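Mandalate racemase/muconate lactonizing enzyme (Unidentified, PDB 4E4U) is a putative mandelate racemase/muconate lactonizing enzyme, probably abstracting a proton next to a substrate carboxylate as its enolase-superfamily relatives do. Local coordinates at residues R126-L131 with D203-T208; A162-P167 with W231-V236; T257-T262 with A307-N312. One frame throughout, in Å; residues are numbered along the deposited sequence.

Contact 1 of 3, residues R126-L131 with D203-T208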
loop_
_atom_site.group_PDB
_atom_site.type_symbol
_atom_site.label_atom_id
_atom_site.label_comp_id
_atom_site.label_asym_id
_atom_site.label_seq_id
_atom_site.Cartn_x
_atom_site.Cartn_y
_atom_site.Cartn_z
ATOM N N ARG A 126 24.086 23.328 19.996
ATOM C CA ARG A 126 24.200 22.186 20.889
ATOM C C ARG A 126 25.151 21.163 20.270
ATOM O O ARG A 126 25.078 20.876 19.072
ATOM C CB ARG A 126 22.823 21.557 21.117
ATOM C CG ARG A 126 22.814 20.450 22.159
ATOM C CD ARG A 126 21.478 19.731 22.181
ATOM N NE ARG A 126 21.477 18.652 23.162
ATOM C CZ ARG A 126 20.531 17.724 23.259
ATOM N NH1 ARG A 126 19.492 17.737 22.429
ATOM N NH2 ARG A 126 20.626 16.777 24.187
ATOM N N SER A 127 26.045 20.614 21.083
ATOM C CA SER A 127 27.010 19.651 20.570
ATOM C C SER A 127 27.096 18.395 21.428
ATOM O O SER A 127 26.592 18.356 22.550
ATOM C CB SER A 127 28.390 20.290 20.429
ATOM O OG SER A 127 28.985 20.472 21.693
ATOM N N TYR A 128 27.727 17.362 20.885
ATOM C CA TYR A 128 27.999 16.159 21.650
ATOM C C TYR A 128 29.378 15.663 21.292
ATOM O O TYR A 128 29.954 16.094 20.293
ATOM C CB TYR A 128 26.975 15.074 21.358
ATOM C CG TYR A 128 27.088 14.379 20.018
ATOM C CD1 TYR A 128 27.883 13.245 19.865
ATOM C CD2 TYR A 128 26.334 14.796 18.933
ATOM C CE1 TYR A 128 27.943 12.561 18.648
ATOM C CE2 TYR A 128 26.393 14.127 17.713
ATOM C CZ TYR A 128 27.194 13.010 17.575
ATOM O OH TYR A 128 27.248 12.331 16.377
ATOM N N THR A 129 29.903 14.748 22.097
ATOM C CA THR A 129 31.128 14.061 21.724
ATOM C C THR A 129 31.029 12.567 22.002
ATOM O O THR A 129 30.269 12.131 22.872
ATOM C CB THR A 129 32.365 14.651 22.449
ATOM O OG1 THR A 129 33.555 13.995 21.984
ATOM C CG2 THR A 129 32.243 14.489 23.964
ATOM N N TYR A 130 31.779 11.780 21.235
ATOM C CA TYR A 130 32.080 10.415 21.631
ATOM C C TYR A 130 32.808 10.444 22.965
ATOM O O TYR A 130 33.539 11.394 23.274
ATOM C CB TYR A 130 33.011 9.756 20.615
ATOM C CG TYR A 130 32.365 8.764 19.680
ATOM C CD1 TYR A 130 31.771 7.604 20.158
ATOM C CD2 TYR A 130 32.370 8.979 18.311
ATOM C CE1 TYR A 130 31.190 6.690 19.300
ATOM C CE2 TYR A 130 31.794 8.073 17.443
ATOM C CZ TYR A 130 31.201 6.929 17.944
ATOM O OH TYR A 130 30.622 6.027 17.080
ATOM N N LEU A 131 32.622 9.388 23.745
ATOM C CA LEU A 131 33.406 9.192 24.951
ATOM C C LEU A 131 34.776 8.641 24.566
ATOM O O LEU A 131 34.877 7.679 23.789
ATOM C CB LEU A 131 32.691 8.225 25.893
ATOM C CG LEU A 131 31.299 8.675 26.342
ATOM C CD1 LEU A 131 30.635 7.619 27.228
ATOM C CD2 LEU A 131 31.382 10.013 27.066
ATOM N N ASP A 203 21.722 13.374 27.196
ATOM C CA ASP A 203 21.182 12.278 26.414
ATOM C C ASP A 203 22.241 11.231 26.092
ATOM O O ASP A 203 23.431 11.547 25.962
ATOM C CB ASP A 203 20.583 12.806 25.108
ATOM C CG ASP A 203 19.175 13.348 25.288
ATOM O OD1 ASP A 203 18.265 12.560 25.638
ATOM O OD2 ASP A 203 18.971 14.564 25.069
ATOM N N LEU A 204 21.789 9.984 25.975
ATOM C CA LEU A 204 22.625 8.901 25.482
ATOM C C LEU A 204 22.446 8.779 23.980
ATOM O O LEU A 204 21.316 8.707 23.482
ATOM C CB LEU A 204 22.207 7.570 26.106
ATOM C CG LEU A 204 22.098 7.472 27.623
ATOM C CD1 LEU A 204 21.702 6.065 28.043
ATOM C CD2 LEU A 204 23.396 7.854 28.260
ATOM N N LEU A 205 23.560 8.747 23.260
ATOM C CA LEU A 205 23.555 8.520 21.821
ATOM C C LEU A 205 24.188 7.161 21.595
ATOM O O LEU A 205 25.374 6.969 21.866
ATOM C CB LEU A 205 24.354 9.611 21.106
ATOM C CG LEU A 205 23.964 11.036 21.480
ATOM C CD1 LEU A 205 24.885 12.033 20.822
ATOM C CD2 LEU A 205 22.531 11.310 21.108
ATOM N N PHE A 206 23.393 6.198 21.144
ATOM C CA PHE A 206 23.917 4.854 20.984
ATOM C C PHE A 206 24.547 4.761 19.599
ATOM O O PHE A 206 23.846 4.638 18.593
ATOM C CB PHE A 206 22.836 3.795 21.211
ATOM C CG PHE A 206 23.396 2.443 21.503
ATOM C CD1 PHE A 206 23.766 2.093 22.795
ATOM C CD2 PHE A 206 23.589 1.535 20.479
ATOM C CE1 PHE A 206 24.298 0.850 23.057
ATOM C CE2 PHE A 206 24.120 0.292 20.734
ATOM C CZ PHE A 206 24.476 -0.052 22.020
ATOM N N GLY A 207 25.873 4.866 19.562
ATOM C CA GLY A 207 26.587 5.169 18.336
ATOM C C GLY A 207 27.082 3.983 17.542
ATOM O O GLY A 207 28.258 3.927 17.162
ATOM N N THR A 208 26.181 3.047 17.272
ATOM C CA THR A 208 26.508 1.862 16.486
ATOM C C THR A 208 26.981 2.211 15.069
ATOM O O THR A 208 26.793 3.343 14.588
ATOM C CB THR A 208 25.328 0.870 16.473
ATOM O OG1 THR A 208 24.118 1.556 16.832
ATOM C CG2 THR A 208 25.566 -0.214 17.503
#
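R126 swings its CG opposite the backbone N (chi1 -173°) and stays extended to NE, which carries the guanidinium across to D203. Y128 instead tucks CG between its backbone N and carbonyl carbon (chi1 74°), and this turns a face of the ring to L205. Both residues sit on strand 125-130 of the barrel sheet; strand 203-206 is the next but one, with 162-165 lying between, so side chains bridge the gap, at one point reaching a backbone carbonyl. R126 NH2 donates to D203 OD2 at 2.9 Å in a salt bridge with an N-H...O angle of 156°. The oxygen lies in the guanidinium plane and uses its anti lone pair, while R126 NE is taken by T161 OG1. Halfway along, L205 CD1 stands over the Y128 face, shifted toward CG: it is 3.5 Å from the ring centroid, a CH-pi contact, and 3.3 Å from Y128 CG. The far end of that ring is fixed by its OH, hydrogen-bonded to K164 NZ, and W231 meets it edge-to-face. Farther along, Y130 OH makes a weak 3.2 Å hydrogen bond to G207 O, near the ring plane; G207 centres an inverse gamma turn just past strand 203-206. D203 OD1 pairs with R219 of the second subunit, so each carboxylate oxygen has an arginine partner; the group probably stays ionised and ties this end of the barrel to the subunit interface.

Contact 2 of 3, residues A162-P167 with W231-V236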
loop_
_atom_site.group_PDB
_atom_site.type_symbol
_atom_site.label_atom_id
_atom_site.label_comp_id
_atom_site.label_asym_id
_atom_site.label_seq_id
_atom_site.Cartn_x
_atom_site.Cartn_y
_atom_site.Cartn_z
ATOM N N ALA A 162 24.936 15.716 25.749
ATOM C CA ALA A 162 24.767 14.423 25.089
ATOM C C ALA A 162 26.136 13.783 24.929
ATOM O O ALA A 162 27.136 14.486 24.754
ATOM C CB ALA A 162 24.090 14.584 23.731
ATOM N N VAL A 163 26.186 12.455 25.008
ATOM C CA VAL A 163 27.440 11.724 24.836
ATOM C C VAL A 163 27.170 10.486 23.992
ATOM O O VAL A 163 26.069 9.926 24.046
ATOM C CB VAL A 163 28.079 11.318 26.191
ATOM C CG1 VAL A 163 28.512 12.558 26.976
ATOM C CG2 VAL A 163 27.120 10.445 27.014
ATOM N N LYS A 164 28.163 10.067 23.205
ATOM C CA LYS A 164 28.001 8.927 22.303
ATOM C C LYS A 164 29.023 7.829 22.597
ATOM O O LYS A 164 30.151 8.104 23.000
ATOM C CB LYS A 164 28.110 9.383 20.848
ATOM C CG LYS A 164 27.717 8.311 19.840
ATOM C CD LYS A 164 27.308 8.918 18.499
ATOM C CE LYS A 164 28.493 9.091 17.571
ATOM N NZ LYS A 164 28.100 9.590 16.215
ATOM N N PHE A 165 28.623 6.578 22.385
ATOM C CA PHE A 165 29.500 5.426 22.631
ATOM C C PHE A 165 28.986 4.248 21.809
ATOM O O PHE A 165 27.795 4.185 21.494
ATOM C CB PHE A 165 29.567 5.073 24.133
ATOM C CG PHE A 165 28.222 5.000 24.791
ATOM C CD1 PHE A 165 27.602 6.151 25.257
ATOM C CD2 PHE A 165 27.567 3.783 24.927
ATOM C CE1 PHE A 165 26.340 6.088 25.840
ATOM C CE2 PHE A 165 26.311 3.713 25.511
ATOM C CZ PHE A 165 25.699 4.868 25.970
ATOM N N ASP A 166 29.887 3.336 21.435
ATOM C CA ASP A 166 29.501 2.128 20.699
ATOM C C ASP A 166 30.071 0.869 21.350
ATOM O O ASP A 166 31.221 0.489 21.091
ATOM C CB ASP A 166 29.955 2.187 19.235
ATOM C CG ASP A 166 29.506 0.961 18.445
ATOM O OD1 ASP A 166 28.812 0.102 19.025
ATOM O OD2 ASP A 166 29.836 0.846 17.249
ATOM N N PRO A 167 29.263 0.206 22.190
ATOM C CA PRO A 167 29.700 -1.013 22.877
ATOM C C PRO A 167 29.341 -2.298 22.120
ATOM O O PRO A 167 29.431 -3.390 22.692
ATOM C CB PRO A 167 28.934 -0.936 24.201
ATOM C CG PRO A 167 27.644 -0.278 23.826
ATOM C CD PRO A 167 27.937 0.653 22.656
ATOM N N TRP A 231 19.084 8.555 20.387
ATOM C CA TRP A 231 19.045 7.821 19.130
ATOM C C TRP A 231 19.791 6.508 19.150
ATOM O O TRP A 231 20.618 6.250 20.031
ATOM C CB TRP A 231 19.512 8.680 17.949
ATOM C CG TRP A 231 20.984 9.005 17.839
ATOM C CD1 TRP A 231 22.033 8.128 17.746
ATOM C CD2 TRP A 231 21.548 10.309 17.685
ATOM N NE1 TRP A 231 23.221 8.816 17.591
ATOM C CE2 TRP A 231 22.944 10.166 17.537
ATOM C CE3 TRP A 231 21.004 11.603 17.662
ATOM C CZ2 TRP A 231 23.802 11.252 17.383
ATOM C CZ3 TRP A 231 21.855 12.682 17.506
ATOM C CH2 TRP A 231 23.238 12.500 17.368
ATOM N N PHE A 232 19.463 5.696 18.152
ATOM C CA PHE A 232 20.103 4.423 17.852
ATOM C C PHE A 232 20.674 4.643 16.450
ATOM O O PHE A 232 19.917 4.777 15.476
ATOM C CB PHE A 232 19.022 3.346 17.883
ATOM C CG PHE A 232 19.497 1.925 17.645
ATOM C CD1 PHE A 232 20.842 1.576 17.593
ATOM C CD2 PHE A 232 18.550 0.924 17.460
ATOM C CE1 PHE A 232 21.216 0.241 17.379
ATOM C CE2 PHE A 232 18.925 -0.388 17.248
ATOM C CZ PHE A 232 20.255 -0.729 17.207
ATOM N N GLU A 233 21.999 4.749 16.365
ATOM C CA GLU A 233 22.695 5.166 15.146
ATOM C C GLU A 233 22.996 3.982 14.234
ATOM O O GLU A 233 23.385 2.922 14.717
ATOM C CB GLU A 233 24.018 5.822 15.548
ATOM C CG GLU A 233 24.849 6.391 14.413
ATOM C CD GLU A 233 25.809 7.475 14.883
ATOM O OE1 GLU A 233 25.505 8.159 15.883
ATOM O OE2 GLU A 233 26.858 7.665 14.237
ATOM N N GLU A 234 22.834 4.165 12.921
ATOM C CA GLU A 234 23.224 3.147 11.934
ATOM C C GLU A 234 22.988 1.715 12.418
ATOM O O GLU A 234 23.938 0.941 12.577
ATOM C CB GLU A 234 24.702 3.303 11.559
ATOM C CG GLU A 234 25.047 4.550 10.769
ATOM C CD GLU A 234 26.243 4.312 9.874
ATOM O OE1 GLU A 234 27.312 3.941 10.401
ATOM O OE2 GLU A 234 26.113 4.442 8.643
ATOM N N PRO A 235 21.724 1.352 12.665
ATOM C CA PRO A 235 21.510 0.018 13.239
ATOM C C PRO A 235 21.874 -1.112 12.282
ATOM O O PRO A 235 22.191 -2.201 12.746
ATOM C CB PRO A 235 20.009 0.004 13.561
ATOM C CG PRO A 235 19.426 1.133 12.745
ATOM C CD PRO A 235 20.496 2.163 12.655
ATOM N N VAL A 236 21.851 -0.843 10.980
ATOM C CA VAL A 236 22.161 -1.840 9.966
ATOM C C VAL A 236 23.057 -1.173 8.921
ATOM O O VAL A 236 23.166 0.056 8.894
ATOM C CB VAL A 236 20.875 -2.386 9.292
ATOM C CG1 VAL A 236 19.946 -3.015 10.328
ATOM C CG2 VAL A 236 20.165 -1.290 8.514
#
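K164 and E233 face each other inside the barrel of the enolase-type C-terminal domain. They come from strands 162-165 and 231-233; strand 203-206 lies between them, parallel to both. No backbone bond joins the two segments; the link is a two-pronged salt bridge. K164 NZ donates to E233 OE1 at 3.0 Å and to E233 OE2 at 3.0 Å, and each oxygen receives it on the syn lone pair, so the ammonium sits in the mouth of the carboxylate. The lysine gets there by leaving its backbone nearly straight and bending once, about the CG-CD bond (chi3 89°), before running straight to NZ, whereas the E233 chain runs extended and crosses it at about a right angle.

NZ has a further partner in the Y128 hydroxyl, and a long, weak ion pair to E334. The load on E233 OE1 is heavier: besides the lysine it accepts W231 NE1 at 2.9 Å, using the anti lone pair, and also Q280 NE2. The tryptophan bond is bent, with an N-H...O angle of 132°, and the oxygen sits 30° out of the indole plane. With the syn and anti sides of OE1 both in use, the carboxylate has little freedom to turn about its last torsion. In relatives, carboxylates at the ends of these barrel strands bind the catalytic magnesium; E233 probably occupies such a position, although no metal is modelled. The aliphatic lysine chain packs too: K164 CD comes to the edge of the indole, 4.2 Å from W231 NE1.

Contact 3 of 3, residues T257-T262 with A307-N312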
loop_
_atom_site.group_PDB
_atom_site.type_symbol
_atom_site.label_atom_id
_atom_site.label_comp_id
_atom_site.label_asym_id
_atom_site.label_seq_id
_atom_site.Cartn_x
_atom_site.Cartn_y
_atom_site.Cartn_z
ATOM N N THR A 257 20.767 8.112 11.122
ATOM C CA THR A 257 21.717 7.558 10.178
ATOM C C THR A 257 22.104 8.589 9.137
ATOM O O THR A 257 21.482 9.647 9.041
ATOM C CB THR A 257 21.162 6.288 9.499
ATOM O OG1 THR A 257 22.252 5.516 8.997
ATOM C CG2 THR A 257 20.176 6.639 8.378
ATOM N N GLY A 258 23.116 8.280 8.339
ATOM C CA GLY A 258 23.400 9.102 7.181
ATOM C C GLY A 258 24.846 9.392 6.879
ATOM O O GLY A 258 25.144 9.932 5.811
ATOM N N GLU A 259 25.759 9.052 7.786
ATOM C CA GLU A 259 27.157 9.423 7.558
ATOM C C GLU A 259 27.775 8.702 6.367
ATOM O O GLU A 259 28.801 9.138 5.848
ATOM C CB GLU A 259 28.009 9.183 8.794
ATOM C CG GLU A 259 28.365 7.738 9.032
ATOM C CD GLU A 259 28.906 7.529 10.422
ATOM O OE1 GLU A 259 30.114 7.248 10.563
ATOM O OE2 GLU A 259 28.114 7.669 11.380
ATOM N N ARG A 260 27.149 7.609 5.927
ATOM C CA ARG A 260 27.639 6.866 4.768
ATOM C C ARG A 260 26.740 7.019 3.550
ATOM O O ARG A 260 26.902 6.293 2.568
ATOM C CB ARG A 260 27.836 5.391 5.117
ATOM C CG ARG A 260 28.995 5.178 6.064
ATOM C CD ARG A 260 29.230 3.726 6.322
ATOM N NE ARG A 260 28.379 3.202 7.380
ATOM C CZ ARG A 260 28.324 1.920 7.719
ATOM N NH1 ARG A 260 28.984 1.008 7.001
ATOM N NH2 ARG A 260 27.586 1.548 8.754
ATOM N N LEU A 261 25.808 7.969 3.607
ATOM C CA LEU A 261 24.933 8.271 2.471
ATOM C C LEU A 261 25.394 9.550 1.786
ATOM O O LEU A 261 26.111 10.362 2.375
ATOM C CB LEU A 261 23.478 8.408 2.930
ATOM C CG LEU A 261 22.934 7.213 3.720
ATOM C CD1 LEU A 261 21.444 7.413 3.982
ATOM C CD2 LEU A 261 23.187 5.886 3.023
ATOM N N THR A 262 24.979 9.733 0.545
ATOM C CA THR A 262 25.393 10.904 -0.203
ATOM C C THR A 262 24.307 11.334 -1.183
ATOM O O THR A 262 23.610 10.493 -1.755
ATOM C CB THR A 262 26.728 10.657 -0.946
ATOM O OG1 THR A 262 27.134 11.867 -1.594
ATOM C CG2 THR A 262 26.604 9.516 -1.966
ATOM N N ALA A 307 21.504 16.163 12.281
ATOM C CA ALA A 307 22.534 16.078 13.308
ATOM C C ALA A 307 23.823 15.724 12.587
ATOM O O ALA A 307 24.192 14.550 12.504
ATOM C CB ALA A 307 22.182 15.010 14.328
ATOM N N PRO A 308 24.502 16.732 12.023
ATOM C CA PRO A 308 25.607 16.408 11.116
ATOM C C PRO A 308 26.728 15.615 11.777
ATOM O O PRO A 308 27.106 15.846 12.935
ATOM C CB PRO A 308 26.109 17.780 10.660
ATOM C CG PRO A 308 24.928 18.684 10.821
ATOM C CD PRO A 308 24.226 18.179 12.060
ATOM N N HIS A 309 27.244 14.668 11.005
ATOM C CA HIS A 309 28.332 13.802 11.420
ATOM C C HIS A 309 29.663 14.521 11.265
ATOM O O HIS A 309 29.847 15.336 10.353
ATOM C CB HIS A 309 28.321 12.551 10.535
ATOM C CG HIS A 309 29.563 11.724 10.635
ATOM N ND1 HIS A 309 30.640 11.897 9.794
ATOM C CD2 HIS A 309 29.888 10.693 11.452
ATOM C CE1 HIS A 309 31.586 11.028 10.106
ATOM N NE2 HIS A 309 31.151 10.287 11.107
ATOM N N LEU A 310 30.602 14.202 12.144
ATOM C CA LEU A 310 31.944 14.738 12.025
ATOM C C LEU A 310 32.956 13.736 12.583
ATOM O O LEU A 310 32.957 13.444 13.777
ATOM C CB LEU A 310 32.036 16.084 12.752
ATOM C CG LEU A 310 32.946 17.153 12.155
ATOM C CD1 LEU A 310 34.400 16.708 12.206
ATOM C CD2 LEU A 310 32.520 17.491 10.729
ATOM N N TYR A 311 33.796 13.195 11.705
ATOM C CA TYR A 311 34.936 12.392 12.130
ATOM C C TYR A 311 36.075 12.699 11.178
ATOM O O TYR A 311 36.508 11.857 10.388
ATOM C CB TYR A 311 34.631 10.886 12.156
ATOM C CG TYR A 311 35.678 10.138 12.954
ATOM C CD1 TYR A 311 35.783 10.323 14.329
ATOM C CD2 TYR A 311 36.588 9.285 12.339
ATOM C CE1 TYR A 311 36.750 9.673 15.072
ATOM C CE2 TYR A 311 37.564 8.621 13.083
ATOM C CZ TYR A 311 37.632 8.819 14.447
ATOM O OH TYR A 311 38.592 8.173 15.196
ATOM N N ASN A 312 36.548 13.935 11.256
ATOM C CA ASN A 312 37.474 14.477 10.276
ATOM C C ASN A 312 37.967 15.822 10.798
ATOM O O ASN A 312 37.835 16.093 12.000
ATOM C CB ASN A 312 36.843 14.547 8.864
ATOM C CG ASN A 312 35.474 15.208 8.842
ATOM O OD1 ASN A 312 34.447 14.581 9.135
ATOM N ND2 ASN A 312 35.448 16.475 8.456
HETATM O O HOH W 1 32.743 7.828 11.930
#
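H309 meets E259 in the loop between strand 305-306 and helix 314-325. E259 sits in a type I turn from G258 to L261, closed by L261 N to G258 O at 3.0 Å, and reaches the ring because its CG is held between backbone N and carbonyl carbon (chi1 77°) before the chain extends along the ring to CD2 and NE2.

Along 307-312, A307 comes first, paired through its backbone with L279, and H309 continues the pairing with L281. The imidazole of H309 takes E259 over one face: E259 CB lies 3.7 Å from the ring centroid, 21° off the ring normal, in a CH-pi contact offset toward CG. The carboxylate plane is tilted against the imidazole, and E259 OE1 comes within 3.3 Å of H309 NE2 at an angle too poor for a hydrogen bond. A water does the polar work instead: it donates to E259 OE1 at 3.0 Å and lies 3.0 Å from H309 NE2, at the ring edge and in its plane. H309 ND1 is hydrogen-bonded to N282 ND2, which fixes the ring's second nitrogen, and Y41 of the N-terminal domain also meets the ring. This is the active-site end of an enolase-superfamily barrel, where relatives carry metal-binding and acid-base residues; E259 and H309 probably correspond to two of them. Next, L310 N is hydrogen-bonded to E334 OE1. Y311 N reaches the side chain of the following residue, N312 OD1, at 3.0 Å, approaching from above the carbonyl plane. N312 OD1 is also held by N282 ND2.

Contacts 1 and 2 interlock: their segments alternate along the chain, and their centres are about 7 Å apart. G207 N lies 2.8 Å from F165 O, and T208 OG1 is 2.6 Å from E233 O, both probable hydrogen bonds. Contact 3 is about 13 Å from each of the others, centre to centre, yet joins contact 2 through the salt bridge of E234 OE2 with R260 NE at 2.9 Å. The like-charged E233 OE2 and E259 OE2 approach to 3.1 Å, consistent with two carboxylates that in relatives share a metal; none is modelled here. The dithiol pocket borders contact 1: T129 and L131 touch N155 of it, and L131 also touches C151.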